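Local coordinates for protein O-phospho-L-seryl-tRNA:Cys-tRNA synthase (Methanocaldococcus jannaschii DSM 2661, PDB 5X6B) that probably converts O-phosphoseryl-tRNA(Cys) to Cys-tRNA(Cys), using a covalently bound pyridoxal phosphate cofactor, at residues T324-Q338 and P343-L356. Numbering follows the deposited sequence.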
loop_
_atom_site.group_PDB
_atom_site.type_symbol
_atom_site.label_atom_id
_atom_site.label_comp_id
_atom_site.label_asym_id
_atom_site.label_seq_id
_atom_site.Cartn_x
_atom_site.Cartn_y
_atom_site.Cartn_z
ATOM N N THR B 324 -22.075 -16.437 -6.804
ATOM C CA THR B 324 -21.637 -17.609 -6.066
ATOM C C THR B 324 -22.614 -18.764 -6.236
ATOM O O THR B 324 -22.223 -19.885 -6.579
ATOM C CB THR B 324 -21.494 -17.286 -4.569
ATOM O OG1 THR B 324 -20.573 -16.203 -4.398
ATOM C CG2 THR B 324 -21.013 -18.502 -3.796
ATOM N N ARG B 325 -23.889 -18.484 -5.995
ATOM C CA ARG B 325 -24.913 -19.518 -6.057
ATOM C C ARG B 325 -25.120 -20.015 -7.479
ATOM O O ARG B 325 -25.461 -21.179 -7.684
ATOM C CB ARG B 325 -26.225 -19.003 -5.472
ATOM C CG ARG B 325 -26.118 -18.718 -3.991
ATOM C CD ARG B 325 -27.424 -18.264 -3.382
ATOM N NE ARG B 325 -27.235 -17.898 -1.982
ATOM C CZ ARG B 325 -28.186 -17.401 -1.199
ATOM N NH1 ARG B 325 -29.410 -17.209 -1.674
ATOM N NH2 ARG B 325 -27.913 -17.096 0.063
ATOM N N TYR B 326 -24.902 -19.139 -8.459
ATOM C CA TYR B 326 -24.928 -19.549 -9.857
ATOM C C TYR B 326 -23.873 -20.617 -10.117
ATOM O O TYR B 326 -24.132 -21.602 -10.804
ATOM C CB TYR B 326 -24.701 -18.357 -10.787
ATOM C CG TYR B 326 -24.496 -18.751 -12.235
ATOM C CD1 TYR B 326 -25.576 -19.059 -13.053
ATOM C CD2 TYR B 326 -23.220 -18.823 -12.780
ATOM C CE1 TYR B 326 -25.388 -19.424 -14.374
ATOM C CE2 TYR B 326 -23.025 -19.186 -14.100
ATOM C CZ TYR B 326 -24.110 -19.482 -14.891
ATOM O OH TYR B 326 -23.910 -19.844 -16.199
ATOM N N VAL B 327 -22.686 -20.413 -9.558
ATOM C CA VAL B 327 -21.586 -21.362 -9.704
ATOM C C VAL B 327 -21.908 -22.699 -9.044
ATOM O O VAL B 327 -21.706 -23.756 -9.647
ATOM C CB VAL B 327 -20.276 -20.798 -9.105
ATOM C CG1 VAL B 327 -19.190 -21.854 -9.095
ATOM C CG2 VAL B 327 -19.822 -19.563 -9.883
ATOM N N VAL B 328 -22.409 -22.650 -7.810
ATOM C CA VAL B 328 -22.765 -23.869 -7.084
ATOM C C VAL B 328 -23.840 -24.668 -7.818
ATOM O O VAL B 328 -23.659 -25.858 -8.085
ATOM C CB VAL B 328 -23.258 -23.562 -5.652
ATOM C CG1 VAL B 328 -23.942 -24.785 -5.055
ATOM C CG2 VAL B 328 -22.099 -23.117 -4.772
ATOM N N ASP B 329 -24.946 -24.009 -8.153
ATOM C CA ASP B 329 -26.058 -24.671 -8.829
ATOM C C ASP B 329 -25.614 -25.297 -10.145
ATOM O O ASP B 329 -26.131 -26.332 -10.562
ATOM C CB ASP B 329 -27.204 -23.684 -9.086
ATOM C CG ASP B 329 -27.842 -23.175 -7.804
ATOM O OD1 ASP B 329 -27.644 -23.801 -6.739
ATOM O OD2 ASP B 329 -28.549 -22.146 -7.864
ATOM N N GLU B 330 -24.638 -24.668 -10.786
ATOM C CA GLU B 330 -24.235 -25.066 -12.127
ATOM C C GLU B 330 -23.213 -26.203 -12.116
ATOM O O GLU B 330 -23.292 -27.120 -12.928
ATOM C CB GLU B 330 -23.676 -23.857 -12.878
ATOM C CG GLU B 330 -23.709 -23.985 -14.379
ATOM C CD GLU B 330 -25.112 -23.953 -14.951
ATOM O OE1 GLU B 330 -26.021 -23.391 -14.300
ATOM O OE2 GLU B 330 -25.304 -24.498 -16.058
ATOM N N LEU B 331 -22.260 -26.151 -11.196
ATOM C CA LEU B 331 -21.223 -27.179 -11.136
ATOM C C LEU B 331 -21.713 -28.462 -10.464
ATOM O O LEU B 331 -21.100 -29.519 -10.614
ATOM C CB LEU B 331 -19.987 -26.645 -10.413
ATOM C CG LEU B 331 -19.246 -25.547 -11.179
ATOM C CD1 LEU B 331 -18.018 -25.080 -10.411
ATOM C CD2 LEU B 331 -18.863 -26.035 -12.567
ATOM N N GLU B 332 -22.818 -28.374 -9.729
ATOM C CA GLU B 332 -23.445 -29.570 -9.177
ATOM C C GLU B 332 -23.973 -30.465 -10.295
ATOM O O GLU B 332 -24.080 -31.681 -10.128
ATOM C CB GLU B 332 -24.575 -29.201 -8.212
ATOM C CG GLU B 332 -24.082 -28.708 -6.861
ATOM C CD GLU B 332 -25.200 -28.492 -5.863
ATOM O OE1 GLU B 332 -26.356 -28.292 -6.296
ATOM O OE2 GLU B 332 -24.921 -28.535 -4.644
ATOM N N LYS B 333 -24.285 -29.853 -11.435
ATOM C CA LYS B 333 -24.805 -30.573 -12.592
ATOM C C LYS B 333 -23.789 -31.549 -13.173
ATOM O O LYS B 333 -24.165 -32.521 -13.829
ATOM C CB LYS B 333 -25.251 -29.588 -13.679
ATOM C CG LYS B 333 -26.375 -28.653 -13.258
ATOM C CD LYS B 333 -26.733 -27.683 -14.371
ATOM C CE LYS B 333 -27.874 -26.765 -13.962
ATOM N NZ LYS B 333 -28.223 -25.790 -15.039
ATOM N N ILE B 334 -22.504 -31.295 -12.940
ATOM C CA ILE B 334 -21.464 -32.175 -13.468
ATOM C C ILE B 334 -20.859 -33.040 -12.376
ATOM O O ILE B 334 -19.931 -33.807 -12.630
ATOM C CB ILE B 334 -20.330 -31.388 -14.165
ATOM C CG1 ILE B 334 -19.644 -30.439 -13.182
ATOM C CG2 ILE B 334 -20.869 -30.629 -15.358
ATOM C CD1 ILE B 334 -18.419 -29.754 -13.741
ATOM N N GLY B 335 -21.377 -32.911 -11.159
ATOM C CA GLY B 335 -20.971 -33.787 -10.075
ATOM C C GLY B 335 -20.131 -33.161 -8.975
ATOM O O GLY B 335 -19.418 -33.865 -8.260
ATOM N N PHE B 336 -20.202 -31.842 -8.834
ATOM C CA PHE B 336 -19.534 -31.174 -7.726
ATOM C C PHE B 336 -20.525 -31.015 -6.583
ATOM O O PHE B 336 -21.614 -30.487 -6.778
ATOM C CB PHE B 336 -18.976 -29.804 -8.136
ATOM C CG PHE B 336 -17.741 -29.870 -9.001
ATOM C CD1 PHE B 336 -17.320 -31.066 -9.564
ATOM C CD2 PHE B 336 -16.981 -28.730 -9.225
ATOM C CE1 PHE B 336 -16.184 -31.119 -10.354
ATOM C CE2 PHE B 336 -15.839 -28.777 -10.009
ATOM C CZ PHE B 336 -15.442 -29.974 -10.575
ATOM N N LYS B 337 -20.159 -31.478 -5.393
ATOM C CA LYS B 337 -21.035 -31.324 -4.240
ATOM C C LYS B 337 -20.562 -30.173 -3.366
ATOM O O LYS B 337 -19.456 -30.211 -2.824
ATOM C CB LYS B 337 -21.097 -32.615 -3.424
ATOM C CG LYS B 337 -21.973 -32.518 -2.175
ATOM C CD LYS B 337 -22.039 -33.853 -1.437
ATOM C CE LYS B 337 -22.961 -33.784 -0.225
ATOM N NZ LYS B 337 -24.351 -33.400 -0.601
ATOM N N GLN B 338 -21.394 -29.144 -3.238
ATOM C CA GLN B 338 -21.064 -28.036 -2.356
ATOM C C GLN B 338 -21.007 -28.524 -0.916
ATOM O O GLN B 338 -21.942 -29.156 -0.427
ATOM C CB GLN B 338 -22.080 -26.901 -2.471
ATOM C CG GLN B 338 -21.779 -25.759 -1.512
ATOM C CD GLN B 338 -23.016 -25.014 -1.061
ATOM O OE1 GLN B 338 -23.948 -24.800 -1.835
ATOM N NE2 GLN B 338 -23.038 -24.628 0.209
ATOM N N PRO B 343 -28.119 -22.647 1.530
ATOM C CA PRO B 343 -27.331 -22.124 0.412
ATOM C C PRO B 343 -26.205 -21.206 0.882
ATOM O O PRO B 343 -26.224 -20.761 2.031
ATOM C CB PRO B 343 -28.363 -21.344 -0.393
ATOM C CG PRO B 343 -29.298 -20.829 0.647
ATOM C CD PRO B 343 -29.383 -21.907 1.698
ATOM N N LYS B 344 -25.250 -20.922 0.002
ATOM C CA LYS B 344 -24.112 -20.081 0.353
ATOM C C LYS B 344 -24.543 -18.688 0.787
ATOM O O LYS B 344 -25.303 -18.018 0.093
ATOM C CB LYS B 344 -23.141 -19.971 -0.822
ATOM C CG LYS B 344 -22.379 -21.247 -1.143
ATOM C CD LYS B 344 -21.599 -21.763 0.057
ATOM C CE LYS B 344 -20.589 -20.751 0.577
ATOM N NZ LYS B 344 -19.759 -21.332 1.676
ATOM N N GLU B 345 -24.064 -18.268 1.954
ATOM C CA GLU B 345 -24.224 -16.888 2.393
ATOM C C GLU B 345 -22.844 -16.235 2.410
ATOM O O GLU B 345 -22.620 -15.228 3.079
ATOM C CB GLU B 345 -24.892 -16.814 3.768
ATOM C CG GLU B 345 -26.385 -16.480 3.722
ATOM C CD GLU B 345 -26.683 -15.140 3.066
ATOM O OE1 GLU B 345 -25.934 -14.169 3.309
ATOM O OE2 GLU B 345 -27.669 -15.063 2.301
ATOM N N HIS B 346 -21.928 -16.835 1.655
ATOM C CA HIS B 346 -20.588 -16.298 1.456
ATOM C C HIS B 346 -20.071 -16.789 0.108
ATOM O O HIS B 346 -20.603 -17.744 -0.451
ATOM C CB HIS B 346 -19.653 -16.726 2.587
ATOM C CG HIS B 346 -18.325 -16.029 2.583
ATOM N ND1 HIS B 346 -17.201 -16.576 1.997
ATOM C CD2 HIS B 346 -17.938 -14.847 3.112
ATOM C CE1 HIS B 346 -16.179 -15.754 2.165
ATOM N NE2 HIS B 346 -16.596 -14.698 2.839
ATOM N N ASP B 347 -19.029 -16.143 -0.407
ATOM C CA ASP B 347 -18.524 -16.440 -1.749
ATOM C C ASP B 347 -17.492 -17.571 -1.783
ATOM O O ASP B 347 -17.173 -18.094 -2.851
ATOM C CB ASP B 347 -17.926 -15.172 -2.349
ATOM C CG ASP B 347 -16.865 -14.561 -1.458
ATOM O OD1 ASP B 347 -15.769 -15.148 -1.346
ATOM O OD2 ASP B 347 -17.143 -13.523 -0.812
ATOM N N LEU B 348 -16.966 -17.950 -0.622
ATOM C CA LEU B 348 -15.990 -19.029 -0.572
ATOM C C LEU B 348 -16.706 -20.363 -0.730
ATOM O O LEU B 348 -17.496 -20.755 0.125
ATOM C CB LEU B 348 -15.196 -18.989 0.738
ATOM C CG LEU B 348 -13.861 -19.744 0.841
ATOM C CD1 LEU B 348 -13.136 -19.338 2.114
ATOM C CD2 LEU B 348 -14.011 -21.261 0.789
ATOM N N ILE B 349 -16.414 -21.072 -1.813
ATOM C CA ILE B 349 -17.052 -22.357 -2.058
ATOM C C ILE B 349 -16.076 -23.516 -1.923
ATOM O O ILE B 349 -14.981 -23.486 -2.486
ATOM C CB ILE B 349 -17.678 -22.417 -3.466
ATOM C CG1 ILE B 349 -18.548 -21.190 -3.732
ATOM C CG2 ILE B 349 -18.490 -23.688 -3.634
ATOM C CD1 ILE B 349 -19.036 -21.112 -5.168
ATOM N N LYS B 350 -16.480 -24.544 -1.184
ATOM C CA LYS B 350 -15.717 -25.785 -1.145
ATOM C C LYS B 350 -16.526 -26.940 -1.732
ATOM O O LYS B 350 -17.554 -27.339 -1.182
ATOM C CB LYS B 350 -15.285 -26.114 0.280
ATOM C CG LYS B 350 -14.368 -27.326 0.371
ATOM C CD LYS B 350 -13.894 -27.550 1.796
ATOM C CE LYS B 350 -12.922 -28.708 1.888
ATOM N NZ LYS B 350 -12.448 -28.912 3.284
ATOM N N PHE B 351 -16.057 -27.463 -2.860
ATOM C CA PHE B 351 -16.709 -28.584 -3.522
ATOM C C PHE B 351 -16.028 -29.899 -3.189
ATOM O O PHE B 351 -14.801 -29.985 -3.177
ATOM C CB PHE B 351 -16.702 -28.414 -5.048
ATOM C CG PHE B 351 -17.625 -27.345 -5.562
ATOM C CD1 PHE B 351 -18.996 -27.453 -5.401
ATOM C CD2 PHE B 351 -17.120 -26.252 -6.250
ATOM C CE1 PHE B 351 -19.845 -26.475 -5.889
ATOM C CE2 PHE B 351 -17.961 -25.272 -6.741
ATOM C CZ PHE B 351 -19.327 -25.384 -6.559
ATOM N N GLU B 352 -16.825 -30.928 -2.937
ATOM C CA GLU B 352 -16.312 -32.284 -3.001
ATOM C C GLU B 352 -16.400 -32.704 -4.459
ATOM O O GLU B 352 -17.474 -32.648 -5.062
ATOM C CB GLU B 352 -17.105 -33.232 -2.105
ATOM C CG GLU B 352 -16.568 -34.653 -2.099
ATOM C CD GLU B 352 -17.429 -35.593 -1.287
ATOM O OE1 GLU B 352 -18.510 -35.163 -0.830
ATOM O OE2 GLU B 352 -17.022 -36.757 -1.103
ATOM N N THR B 353 -15.272 -33.103 -5.035
ATOM C CA THR B 353 -15.211 -33.351 -6.470
ATOM C C THR B 353 -14.706 -34.747 -6.817
ATOM O O THR B 353 -13.584 -34.902 -7.290
ATOM C CB THR B 353 -14.313 -32.306 -7.166
ATOM O OG1 THR B 353 -12.988 -32.368 -6.622
ATOM C CG2 THR B 353 -14.867 -30.902 -6.964
ATOM N N PRO B 354 -15.548 -35.770 -6.601
ATOM C CA PRO B 354 -15.164 -37.160 -6.869
ATOM C C PRO B 354 -14.773 -37.396 -8.325
ATOM O O PRO B 354 -13.854 -38.169 -8.594
ATOM C CB PRO B 354 -16.431 -37.950 -6.518
ATOM C CG PRO B 354 -17.204 -37.059 -5.616
ATOM C CD PRO B 354 -16.930 -35.672 -6.102
ATOM N N VAL B 355 -15.460 -36.727 -9.246
ATOM C CA VAL B 355 -15.224 -36.918 -10.673
ATOM C C VAL B 355 -13.791 -36.538 -11.058
ATOM O O VAL B 355 -13.217 -37.114 -11.980
ATOM C CB VAL B 355 -16.239 -36.106 -11.523
ATOM C CG1 VAL B 355 -16.124 -34.612 -11.243
ATOM C CG2 VAL B 355 -16.067 -36.400 -13.006
ATOM N N LEU B 356 -13.202 -35.593 -10.332
ATOM C CA LEU B 356 -11.827 -35.187 -10.605
ATOM C C LEU B 356 -10.822 -36.279 -10.197
ATOM O O LEU B 356 -9.761 -36.398 -10.810
ATOM C CB LEU B 356 -11.512 -33.864 -9.900
ATOM C CG LEU B 356 -12.351 -32.657 -10.338
ATOM C CD1 LEU B 356 -11.877 -31.387 -9.655
ATOM C CD2 LEU B 356 -12.321 -32.490 -11.853
HETATM O O HOH W 1 -25.638 -22.307 -2.420
#
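Phe351 and Phe336 centre the apolar part of this contact. Their rings lie oblique, planes 50° apart, and CB of Phe336 sits over one face of the Phe351 ring (CH-pi). CZ of Phe351 points at the helix, 3.8 Å from Val328 CA, while Leu331 CD1 meets CE2. On Phe336, the methyl CG2 of Thr353 stands over the ring centre, 3.5 Å from the centroid, and Val355 CG1 lies at the edge. Ile349 CD1 reaches Val327 and Val328; with CG2 anti to the backbone N, Thr324 lays this methyl 3.6 Å from Ile349 CD1.

The polar grip is at Arg325. Its extended side chain brings NE and NH2 side-on to Lys344 O, both bonds 2.8 Å long and bent; NE lies in the carbonyl plane, NH2 37° out of it. NH2 also forms a salt bridge with Glu345 OE2, and Pro343 CB lies above one guanidinium face, toward its rim. A water links Gln338 OE1 to Lys344 N.

Backbone bonds in both directions join Lys337 and Glu352; that from Lys337 N to Glu352 O is nearly straight (174°). A Schellman motif with Gly335 as C-prime residue ends the helix and leads into strand 337-338.

Strand 349-352 is the middle of a three-stranded antiparallel sheet, between 337-338 and 389-392 (Phe351 bonds to Ile390), with helix 317-331 packed on it and helix 399-415 touching Leu331.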